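Local coordinates for phage tail sheath protein (Desulfitobacterium hafniense, PDB 3HXL) that probably polymerises with copies of itself into the contractile sheath that surrounds the tail tube of a myovirus-type phage or prophage, at residues 122-125 and 131-134; 58-63 and 156-161; 71-76 and 255-260. All coordinates share one frame; numbering follows the deposited sequence.

Contact 1: 122-125 and 131-134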
loop_
_atom_site.group_PDB
_atom_site.type_symbol
_atom_site.label_atom_id
_atom_site.label_comp_id
_atom_site.label_asym_id
_atom_site.label_seq_id
_atom_site.Cartn_x
_atom_site.Cartn_y
_atom_site.Cartn_z
ATOM N N GLN A 122 27.546 31.239 13.256
ATOM C CA GLN A 122 28.142 32.551 13.081
ATOM C C GLN A 122 27.693 33.493 14.188
ATOM O O GLN A 122 26.538 33.462 14.621
ATOM C CB GLN A 122 27.744 33.123 11.713
ATOM C CG GLN A 122 28.269 32.317 10.533
ATOM C CD GLN A 122 29.745 32.559 10.263
ATOM O OE1 GLN A 122 30.130 33.630 9.793
ATOM N NE2 GLN A 122 30.579 31.567 10.570
ATOM N N GLU A 123 28.620 34.322 14.655
ATOM C CA GLU A 123 28.313 35.282 15.702
ATOM C C GLU A 123 27.179 36.166 15.199
ATOM O O GLU A 123 27.179 36.585 14.040
ATOM C CB GLU A 123 29.552 36.125 16.006
ATOM C CG GLU A 123 29.327 37.259 16.987
ATOM C CD GLU A 123 30.578 38.095 17.182
ATOM O OE1 GLU A 123 31.582 37.549 17.689
ATOM O OE2 GLU A 123 30.558 39.289 16.823
ATOM N N ASN A 124 26.207 36.430 16.065
ATOM C CA ASN A 124 25.067 37.264 15.706
ATOM C C ASN A 124 25.542 38.695 15.466
ATOM O O ASN A 124 26.368 39.216 16.215
ATOM C CB ASN A 124 24.023 37.217 16.825
ATOM C CG ASN A 124 22.805 38.064 16.525
ATOM O OD1 ASN A 124 22.838 39.291 16.646
ATOM N ND2 ASN A 124 21.718 37.412 16.125
ATOM N N ILE A 125 25.025 39.322 14.414
ATOM C CA ILE A 125 25.416 40.684 14.066
ATOM C C ILE A 125 24.917 41.734 15.061
ATOM O O ILE A 125 25.666 42.629 15.449
ATOM C CB ILE A 125 24.917 41.059 12.645
ATOM C CG1 ILE A 125 25.428 40.035 11.625
ATOM C CG2 ILE A 125 25.410 42.452 12.265
ATOM C CD1 ILE A 125 26.943 39.953 11.527
ATOM N N PHE A 131 24.971 33.617 19.111
ATOM C CA PHE A 131 25.358 32.964 17.869
ATOM C C PHE A 131 24.127 32.582 17.063
ATOM O O PHE A 131 23.070 32.301 17.624
ATOM C CB PHE A 131 26.165 31.686 18.141
ATOM C CG PHE A 131 27.424 31.907 18.927
ATOM C CD1 PHE A 131 27.374 32.142 20.296
ATOM C CD2 PHE A 131 28.666 31.852 18.300
ATOM C CE1 PHE A 131 28.542 32.318 21.034
ATOM C CE2 PHE A 131 29.842 32.028 19.029
ATOM C CZ PHE A 131 29.778 32.260 20.399
ATOM N N ASP A 132 24.267 32.584 15.744
ATOM C CA ASP A 132 23.174 32.185 14.873
ATOM C C ASP A 132 23.512 30.785 14.384
ATOM O O ASP A 132 24.410 30.612 13.559
ATOM C CB ASP A 132 23.037 33.139 13.681
ATOM C CG ASP A 132 22.480 34.495 14.076
ATOM O OD1 ASP A 132 21.524 34.543 14.878
ATOM O OD2 ASP A 132 22.990 35.516 13.572
ATOM N N VAL A 133 22.812 29.785 14.913
ATOM C CA VAL A 133 23.050 28.400 14.521
ATOM C C VAL A 133 22.027 27.996 13.469
ATOM O O VAL A 133 20.834 27.875 13.750
ATOM C CB VAL A 133 22.946 27.444 15.730
ATOM C CG1 VAL A 133 23.314 26.025 15.308
ATOM C CG2 VAL A 133 23.865 27.920 16.839
ATOM N N SER A 134 22.503 27.797 12.248
ATOM C CA SER A 134 21.616 27.430 11.161
ATOM C C SER A 134 21.858 26.012 10.669
ATOM O O SER A 134 22.989 25.518 10.660
ATOM C CB SER A 134 21.774 28.429 10.013
ATOM O OG SER A 134 21.395 29.729 10.434
HETATM O O HOH W 1 22.832 37.861 12.618
#

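Contact 2: 58-63 and 156-161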
loop_
_atom_site.group_PDB
_atom_site.type_symbol
_atom_site.label_atom_id
_atom_site.label_comp_id
_atom_site.label_asym_id
_atom_site.label_seq_id
_atom_site.Cartn_x
_atom_site.Cartn_y
_atom_site.Cartn_z
ATOM N N ASP A 58 1.937 16.209 2.160
ATOM C CA ASP A 58 3.289 16.717 2.005
ATOM C C ASP A 58 4.126 15.665 2.725
ATOM O O ASP A 58 3.894 15.384 3.900
ATOM C CB ASP A 58 3.426 18.081 2.690
ATOM C CG ASP A 58 4.835 18.640 2.617
ATOM O OD1 ASP A 58 5.646 18.131 1.815
ATOM O OD2 ASP A 58 5.129 19.604 3.361
ATOM N N VAL A 59 5.081 15.072 2.019
ATOM C CA VAL A 59 5.918 14.028 2.607
ATOM C C VAL A 59 7.291 14.519 3.037
ATOM O O VAL A 59 8.099 13.747 3.553
ATOM C CB VAL A 59 6.125 12.868 1.621
ATOM C CG1 VAL A 59 4.792 12.211 1.301
ATOM C CG2 VAL A 59 6.783 13.378 0.357
ATOM N N PHE A 60 7.556 15.803 2.823
ATOM C CA PHE A 60 8.852 16.367 3.180
ATOM C C PHE A 60 9.147 16.230 4.678
ATOM O O PHE A 60 10.239 15.808 5.069
ATOM C CB PHE A 60 8.914 17.838 2.760
ATOM C CG PHE A 60 10.295 18.431 2.811
ATOM C CD1 PHE A 60 11.295 17.975 1.958
ATOM C CD2 PHE A 60 10.590 19.458 3.702
ATOM C CE1 PHE A 60 12.570 18.537 1.986
ATOM C CE2 PHE A 60 11.858 20.026 3.740
ATOM C CZ PHE A 60 12.851 19.566 2.882
ATOM N N PRO A 61 8.177 16.584 5.534
ATOM C CA PRO A 61 8.372 16.484 6.986
ATOM C C PRO A 61 8.713 15.080 7.488
ATOM O O PRO A 61 9.634 14.906 8.289
ATOM C CB PRO A 61 7.043 16.984 7.547
ATOM C CG PRO A 61 6.626 18.003 6.534
ATOM C CD PRO A 61 6.914 17.283 5.229
ATOM N N LYS A 62 7.973 14.083 7.014
ATOM C CA LYS A 62 8.193 12.701 7.434
ATOM C C LYS A 62 9.341 11.978 6.732
ATOM O O LYS A 62 10.092 11.238 7.367
ATOM C CB LYS A 62 6.923 11.869 7.232
ATOM C CG LYS A 62 5.786 12.152 8.195
ATOM C CD LYS A 62 4.568 11.330 7.798
ATOM C CE LYS A 62 3.376 11.601 8.690
ATOM N NZ LYS A 62 2.147 10.954 8.146
ATOM N N LEU A 63 9.484 12.189 5.430
ATOM C CA LEU A 63 10.517 11.487 4.679
ATOM C C LEU A 63 11.784 12.242 4.323
ATOM O O LEU A 63 12.687 11.673 3.712
ATOM C CB LEU A 63 9.900 10.908 3.413
ATOM C CG LEU A 63 8.668 10.049 3.699
ATOM C CD1 LEU A 63 8.173 9.485 2.391
ATOM C CD2 LEU A 63 9.006 8.924 4.684
ATOM N N ASN A 156 15.569 20.192 15.989
ATOM C CA ASN A 156 14.669 20.591 14.911
ATOM C C ASN A 156 14.241 19.344 14.145
ATOM O O ASN A 156 14.502 18.228 14.589
ATOM C CB ASN A 156 15.335 21.615 13.980
ATOM C CG ASN A 156 16.667 21.142 13.430
ATOM O OD1 ASN A 156 16.771 20.066 12.844
ATOM N ND2 ASN A 156 17.695 21.965 13.603
ATOM N N ASP A 157 13.586 19.516 13.001
ATOM C CA ASP A 157 13.127 18.358 12.242
ATOM C C ASP A 157 14.252 17.619 11.522
ATOM O O ASP A 157 14.024 16.568 10.919
ATOM C CB ASP A 157 12.056 18.762 11.223
ATOM C CG ASP A 157 10.878 19.474 11.858
ATOM O OD1 ASP A 157 10.467 19.092 12.975
ATOM O OD2 ASP A 157 10.348 20.413 11.226
ATOM N N TRP A 158 15.469 18.147 11.594
ATOM C CA TRP A 158 16.590 17.511 10.907
ATOM C C TRP A 158 17.709 16.960 11.777
ATOM O O TRP A 158 18.291 15.925 11.451
ATOM C CB TRP A 158 17.196 18.482 9.903
ATOM C CG TRP A 158 16.278 18.813 8.794
ATOM C CD1 TRP A 158 15.405 19.861 8.728
ATOM C CD2 TRP A 158 16.131 18.085 7.574
ATOM N NE1 TRP A 158 14.726 19.835 7.529
ATOM C CE2 TRP A 158 15.154 18.755 6.802
ATOM C CE3 TRP A 158 16.738 16.935 7.054
ATOM C CZ2 TRP A 158 14.764 18.306 5.537
ATOM C CZ3 TRP A 158 16.350 16.488 5.795
ATOM C CH2 TRP A 158 15.373 17.177 5.050
ATOM N N VAL A 159 18.025 17.653 12.867
ATOM C CA VAL A 159 19.103 17.203 13.738
ATOM C C VAL A 159 18.837 17.361 15.228
ATOM O O VAL A 159 17.915 18.064 15.651
ATOM C CB VAL A 159 20.421 17.946 13.433
ATOM C CG1 VAL A 159 20.814 17.742 11.981
ATOM C CG2 VAL A 159 20.270 19.429 13.746
ATOM N N ILE A 160 19.677 16.689 16.009
ATOM C CA ILE A 160 19.620 16.725 17.462
ATOM C C ILE A 160 20.951 17.320 17.912
ATOM O O ILE A 160 22.010 16.902 17.443
ATOM C CB ILE A 160 19.490 15.302 18.068
ATOM C CG1 ILE A 160 18.193 14.638 17.593
ATOM C CG2 ILE A 160 19.532 15.381 19.586
ATOM C CD1 ILE A 160 16.930 15.336 18.059
ATOM N N PHE A 161 20.894 18.301 18.804
ATOM C CA PHE A 161 22.105 18.942 19.303
ATOM C C PHE A 161 22.537 18.295 20.611
ATOM O O PHE A 161 21.707 18.011 21.475
ATOM C CB PHE A 161 21.855 20.434 19.526
ATOM C CG PHE A 161 21.487 21.177 18.278
ATOM C CD1 PHE A 161 22.450 21.477 17.323
ATOM C CD2 PHE A 161 20.171 21.562 18.048
ATOM C CE1 PHE A 161 22.109 22.157 16.158
ATOM C CE2 PHE A 161 19.816 22.243 16.884
ATOM C CZ PHE A 161 20.784 22.540 15.938
HETATM O O HOH W 2 12.918 15.063 8.814
#

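Contact 3: 71-76 and 255-260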
loop_
_atom_site.group_PDB
_atom_site.type_symbol
_atom_site.label_atom_id
_atom_site.label_comp_id
_atom_site.label_asym_id
_atom_site.label_seq_id
_atom_site.Cartn_x
_atom_site.Cartn_y
_atom_site.Cartn_z
ATOM N N GLN A 71 14.356 9.980 -5.093
ATOM C CA GLN A 71 14.386 9.048 -3.975
ATOM C C GLN A 71 13.007 8.558 -3.544
ATOM O O GLN A 71 12.891 7.478 -2.974
ATOM C CB GLN A 71 15.098 9.674 -2.767
ATOM C CG GLN A 71 16.599 9.837 -2.946
ATOM C CD GLN A 71 16.981 11.197 -3.491
ATOM O OE1 GLN A 71 16.217 11.824 -4.224
ATOM N NE2 GLN A 71 18.179 11.656 -3.142
ATOM N N LEU A 72 11.960 9.333 -3.808
ATOM C CA LEU A 72 10.627 8.902 -3.394
ATOM C C LEU A 72 9.749 8.445 -4.548
ATOM O O LEU A 72 8.533 8.334 -4.409
ATOM C CB LEU A 72 9.926 10.018 -2.614
ATOM C CG LEU A 72 10.611 10.485 -1.320
ATOM C CD1 LEU A 72 9.757 11.563 -0.669
ATOM C CD2 LEU A 72 10.802 9.310 -0.360
ATOM N N ARG A 73 10.375 8.166 -5.681
ATOM C CA ARG A 73 9.658 7.715 -6.865
ATOM C C ARG A 73 8.572 6.656 -6.615
ATOM O O ARG A 73 7.437 6.816 -7.069
ATOM C CB ARG A 73 10.658 7.191 -7.904
ATOM C CG ARG A 73 10.006 6.417 -9.039
ATOM C CD ARG A 73 9.066 7.306 -9.842
ATOM N NE ARG A 73 9.806 8.262 -10.659
ATOM C CZ ARG A 73 9.242 9.228 -11.376
ATOM N NH1 ARG A 73 7.922 9.377 -11.379
ATOM N NH2 ARG A 73 10.000 10.043 -12.091
ATOM N N LEU A 74 8.900 5.581 -5.897
ATOM C CA LEU A 74 7.917 4.521 -5.653
ATOM C C LEU A 74 6.710 4.980 -4.848
ATOM O O LEU A 74 5.591 4.500 -5.056
ATOM C CB LEU A 74 8.576 3.326 -4.952
ATOM C CG LEU A 74 9.772 2.716 -5.695
ATOM C CD1 LEU A 74 10.282 1.485 -4.939
ATOM C CD2 LEU A 74 9.360 2.342 -7.100
ATOM N N ILE A 75 6.934 5.906 -3.922
ATOM C CA ILE A 75 5.848 6.427 -3.111
ATOM C C ILE A 75 4.929 7.234 -4.032
ATOM O O ILE A 75 3.706 7.137 -3.956
ATOM C CB ILE A 75 6.408 7.307 -1.971
ATOM C CG1 ILE A 75 7.179 6.414 -0.988
ATOM C CG2 ILE A 75 5.278 8.040 -1.249
ATOM C CD1 ILE A 75 7.911 7.163 0.095
ATOM N N ASN A 76 5.540 8.011 -4.917
ATOM C CA ASN A 76 4.800 8.826 -5.872
ATOM C C ASN A 76 3.943 7.916 -6.761
ATOM O O ASN A 76 2.748 8.152 -6.929
ATOM C CB ASN A 76 5.788 9.654 -6.711
ATOM C CG ASN A 76 5.097 10.527 -7.752
ATOM O OD1 ASN A 76 5.047 10.187 -8.940
ATOM N ND2 ASN A 76 4.555 11.648 -7.309
ATOM N N LEU A 255 8.291 6.614 -18.725
ATOM C CA LEU A 255 7.506 7.785 -18.364
ATOM C C LEU A 255 7.703 8.952 -19.331
ATOM O O LEU A 255 8.673 8.989 -20.089
ATOM C CB LEU A 255 7.867 8.225 -16.944
ATOM C CG LEU A 255 7.714 7.178 -15.832
ATOM C CD1 LEU A 255 7.980 7.835 -14.480
ATOM C CD2 LEU A 255 6.308 6.589 -15.861
ATOM N N ALA A 256 6.776 9.903 -19.302
ATOM C CA ALA A 256 6.861 11.058 -20.186
ATOM C C ALA A 256 8.122 11.883 -19.935
ATOM O O ALA A 256 8.601 12.577 -20.829
ATOM C CB ALA A 256 5.617 11.933 -20.031
ATOM N N ASP A 257 8.663 11.812 -18.723
ATOM C CA ASP A 257 9.869 12.570 -18.400
ATOM C C ASP A 257 11.129 11.811 -18.815
ATOM O O ASP A 257 12.243 12.248 -18.536
ATOM C CB ASP A 257 9.915 12.880 -16.899
ATOM C CG ASP A 257 10.232 11.659 -16.060
ATOM O OD1 ASP A 257 9.920 10.535 -16.502
ATOM O OD2 ASP A 257 10.783 11.828 -14.951
ATOM N N GLY A 258 10.942 10.677 -19.485
ATOM C CA GLY A 258 12.074 9.882 -19.930
ATOM C C GLY A 258 12.464 8.761 -18.980
ATOM O O GLY A 258 13.227 7.871 -19.354
ATOM N N THR A 259 11.939 8.798 -17.757
ATOM C CA THR A 259 12.235 7.785 -16.743
ATOM C C THR A 259 11.835 6.373 -17.171
ATOM O O THR A 259 10.721 6.149 -17.639
ATOM C CB THR A 259 11.496 8.081 -15.415
ATOM O OG1 THR A 259 11.838 9.391 -14.949
ATOM C CG2 THR A 259 11.872 7.051 -14.348
ATOM N N ILE A 260 12.749 5.423 -17.009
ATOM C CA ILE A 260 12.455 4.038 -17.343
ATOM C C ILE A 260 12.269 3.288 -16.030
ATOM O O ILE A 260 13.185 3.219 -15.214
ATOM C CB ILE A 260 13.609 3.365 -18.129
ATOM C CG1 ILE A 260 13.748 3.992 -19.521
ATOM C CG2 ILE A 260 13.349 1.870 -18.261
ATOM C CD1 ILE A 260 14.575 5.256 -19.548
#

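Contact 1: 122-125 and 131-134
The amide of Asn124 and the carboxylate of Asp132 meet with their planes 58° apart, and Asn124 ND2 donates to Asp132 OD1 at 3.1 Å. That bond lands on the syn side of the oxygen, 23° above the carboxylate plane, and lies slightly tilted from the amide plane as well. With CG of Asn124 set opposite its own backbone N (chi1 180°), the amide is carried over to the acid; its OD1 turns to Asp127 N in the connecting loop. Asp132 OD1 is also hydrogen-bonded to Thr146 OG1 of strand 140-147. The other flat group, the Phe131 ring, is approached obliquely by Glu123 CA, 4.3 Å from Phe131 CD2. These residues sit at the loop end of an antiparallel beta hairpin, strands 117-123 and 131-137, in the beta-sandwich domain. Gln122 and Asp132 form a hydrogen-bonded pair, with Asp132 N to Gln122 O at 2.7 Å and Gln122 N to Asp132 O at 3.2 Å; Glu123 and Phe131 follow as a non-hydrogen-bonded pair. A water donates to Asp132 OD2 at 2.5 Å and accepts from Ile125 N at 3.2 Å, linking the start of the loop to the strand.

Contact 2: 58-63 and 156-161
Phe60 swings its ring out from the first turn of helix 60-63 with CG opposite the backbone N (chi1 -168°), and Trp158 turns its indole to meet it with CG beside its own N (chi1 -66°). The result is an offset edge-to-face aromatic pair between the short helix of the Gp18 domain III N-terminal region and the turn that enters strand 159-162 of the beta-sandwich domain. The indole presents its CZ2 edge, with the centroids of its six-membered ring and of Phe60 5.6 Å apart and the planes at 62°. Contact is concentrated at one corner: Trp158 CZ2 comes in obliquely, 3.5 Å from Phe60 CZ and 3.8 Å from Phe60 CE2. Leu142 of strand 140-147 touches both aromatic side chains, and Trp44 meets the indole with its own ring, so the pair belongs to a larger apolar cluster at the junction of the two regions. Each partner also has a local polar brace. Phe60 N meets Asp58 OD1 from above the carboxylate plane, a capping bond at the helix start. Asn156 makes an Asx turn, its OD1 accepting from Trp158 N at 2.6 Å in the carbonyl plane and from Val159 N at 2.7 Å, which fixes the backbone that carries the indole. A water lies 2.8 Å from Asp157 O and has a weak, long link to Pro61 O across the contact.

Contact 3: 71-76 and 255-260
Arg73 reaches from the first turn of helix 73-78 to a type I beta turn, Leu255 to Gly258, in the loop between strands 246-255 and 260-261; it thus joins the Gp18 domain III N-terminal region to the subtilisin-like domain. Its CB already points at the loop, and CG continues that way, placed opposite the backbone N (chi1 167°). The chain then bends twice, at chi2 and chi3, so CD and NE bring the guanidinium round to the turn. There CZ lies 3.6 Å from Leu255 CD1, and NH1 is 3.5 Å from the same methyl, which sits over one face of the guanidinium, offset toward its rim. NH1 also forms a salt bridge with Glu77, one helical turn on, which probably helps to set the rotation of the group. NH2 goes farther into the loop: Asp257 OD2 stands at the guanidinium edge, 3.5 Å from Arg73 NH2, in a long salt bridge with the two planes 71° apart. Thr259 OG1 approaches NH2 obliquely at a similar distance. The two acids, Asp257 and Glu77, thus sit at different nitrogens of the group. The aspartate is itself held by an Asx turn, in which Asp257 OD1 accepts from Thr259 N at 2.9 Å, from 58° above the carboxylate plane.

Contacts 1, 2 and 3 step from the far part of the beta-sandwich domain toward the middle of the chain, their centres about 44, 23 and 17 Å from its centre. Along the sequence contact 1 is nested inside the loops closed by contacts 2 and 3, while the segments of contacts 2 and 3 alternate. Contacts 1 and 2 have centres about 22 Å apart and touch where Val133 packs on Phe161. Contacts 2 and 3, about 23 Å apart, lie on successive helices, 60-63 and 73-78 respectively, and pack through Leu63, Leu72 and Ile75. The Gp18 domain III N-terminal region thus touches the beta-sandwich domain through one helix and the subtilisin-like domain through the next.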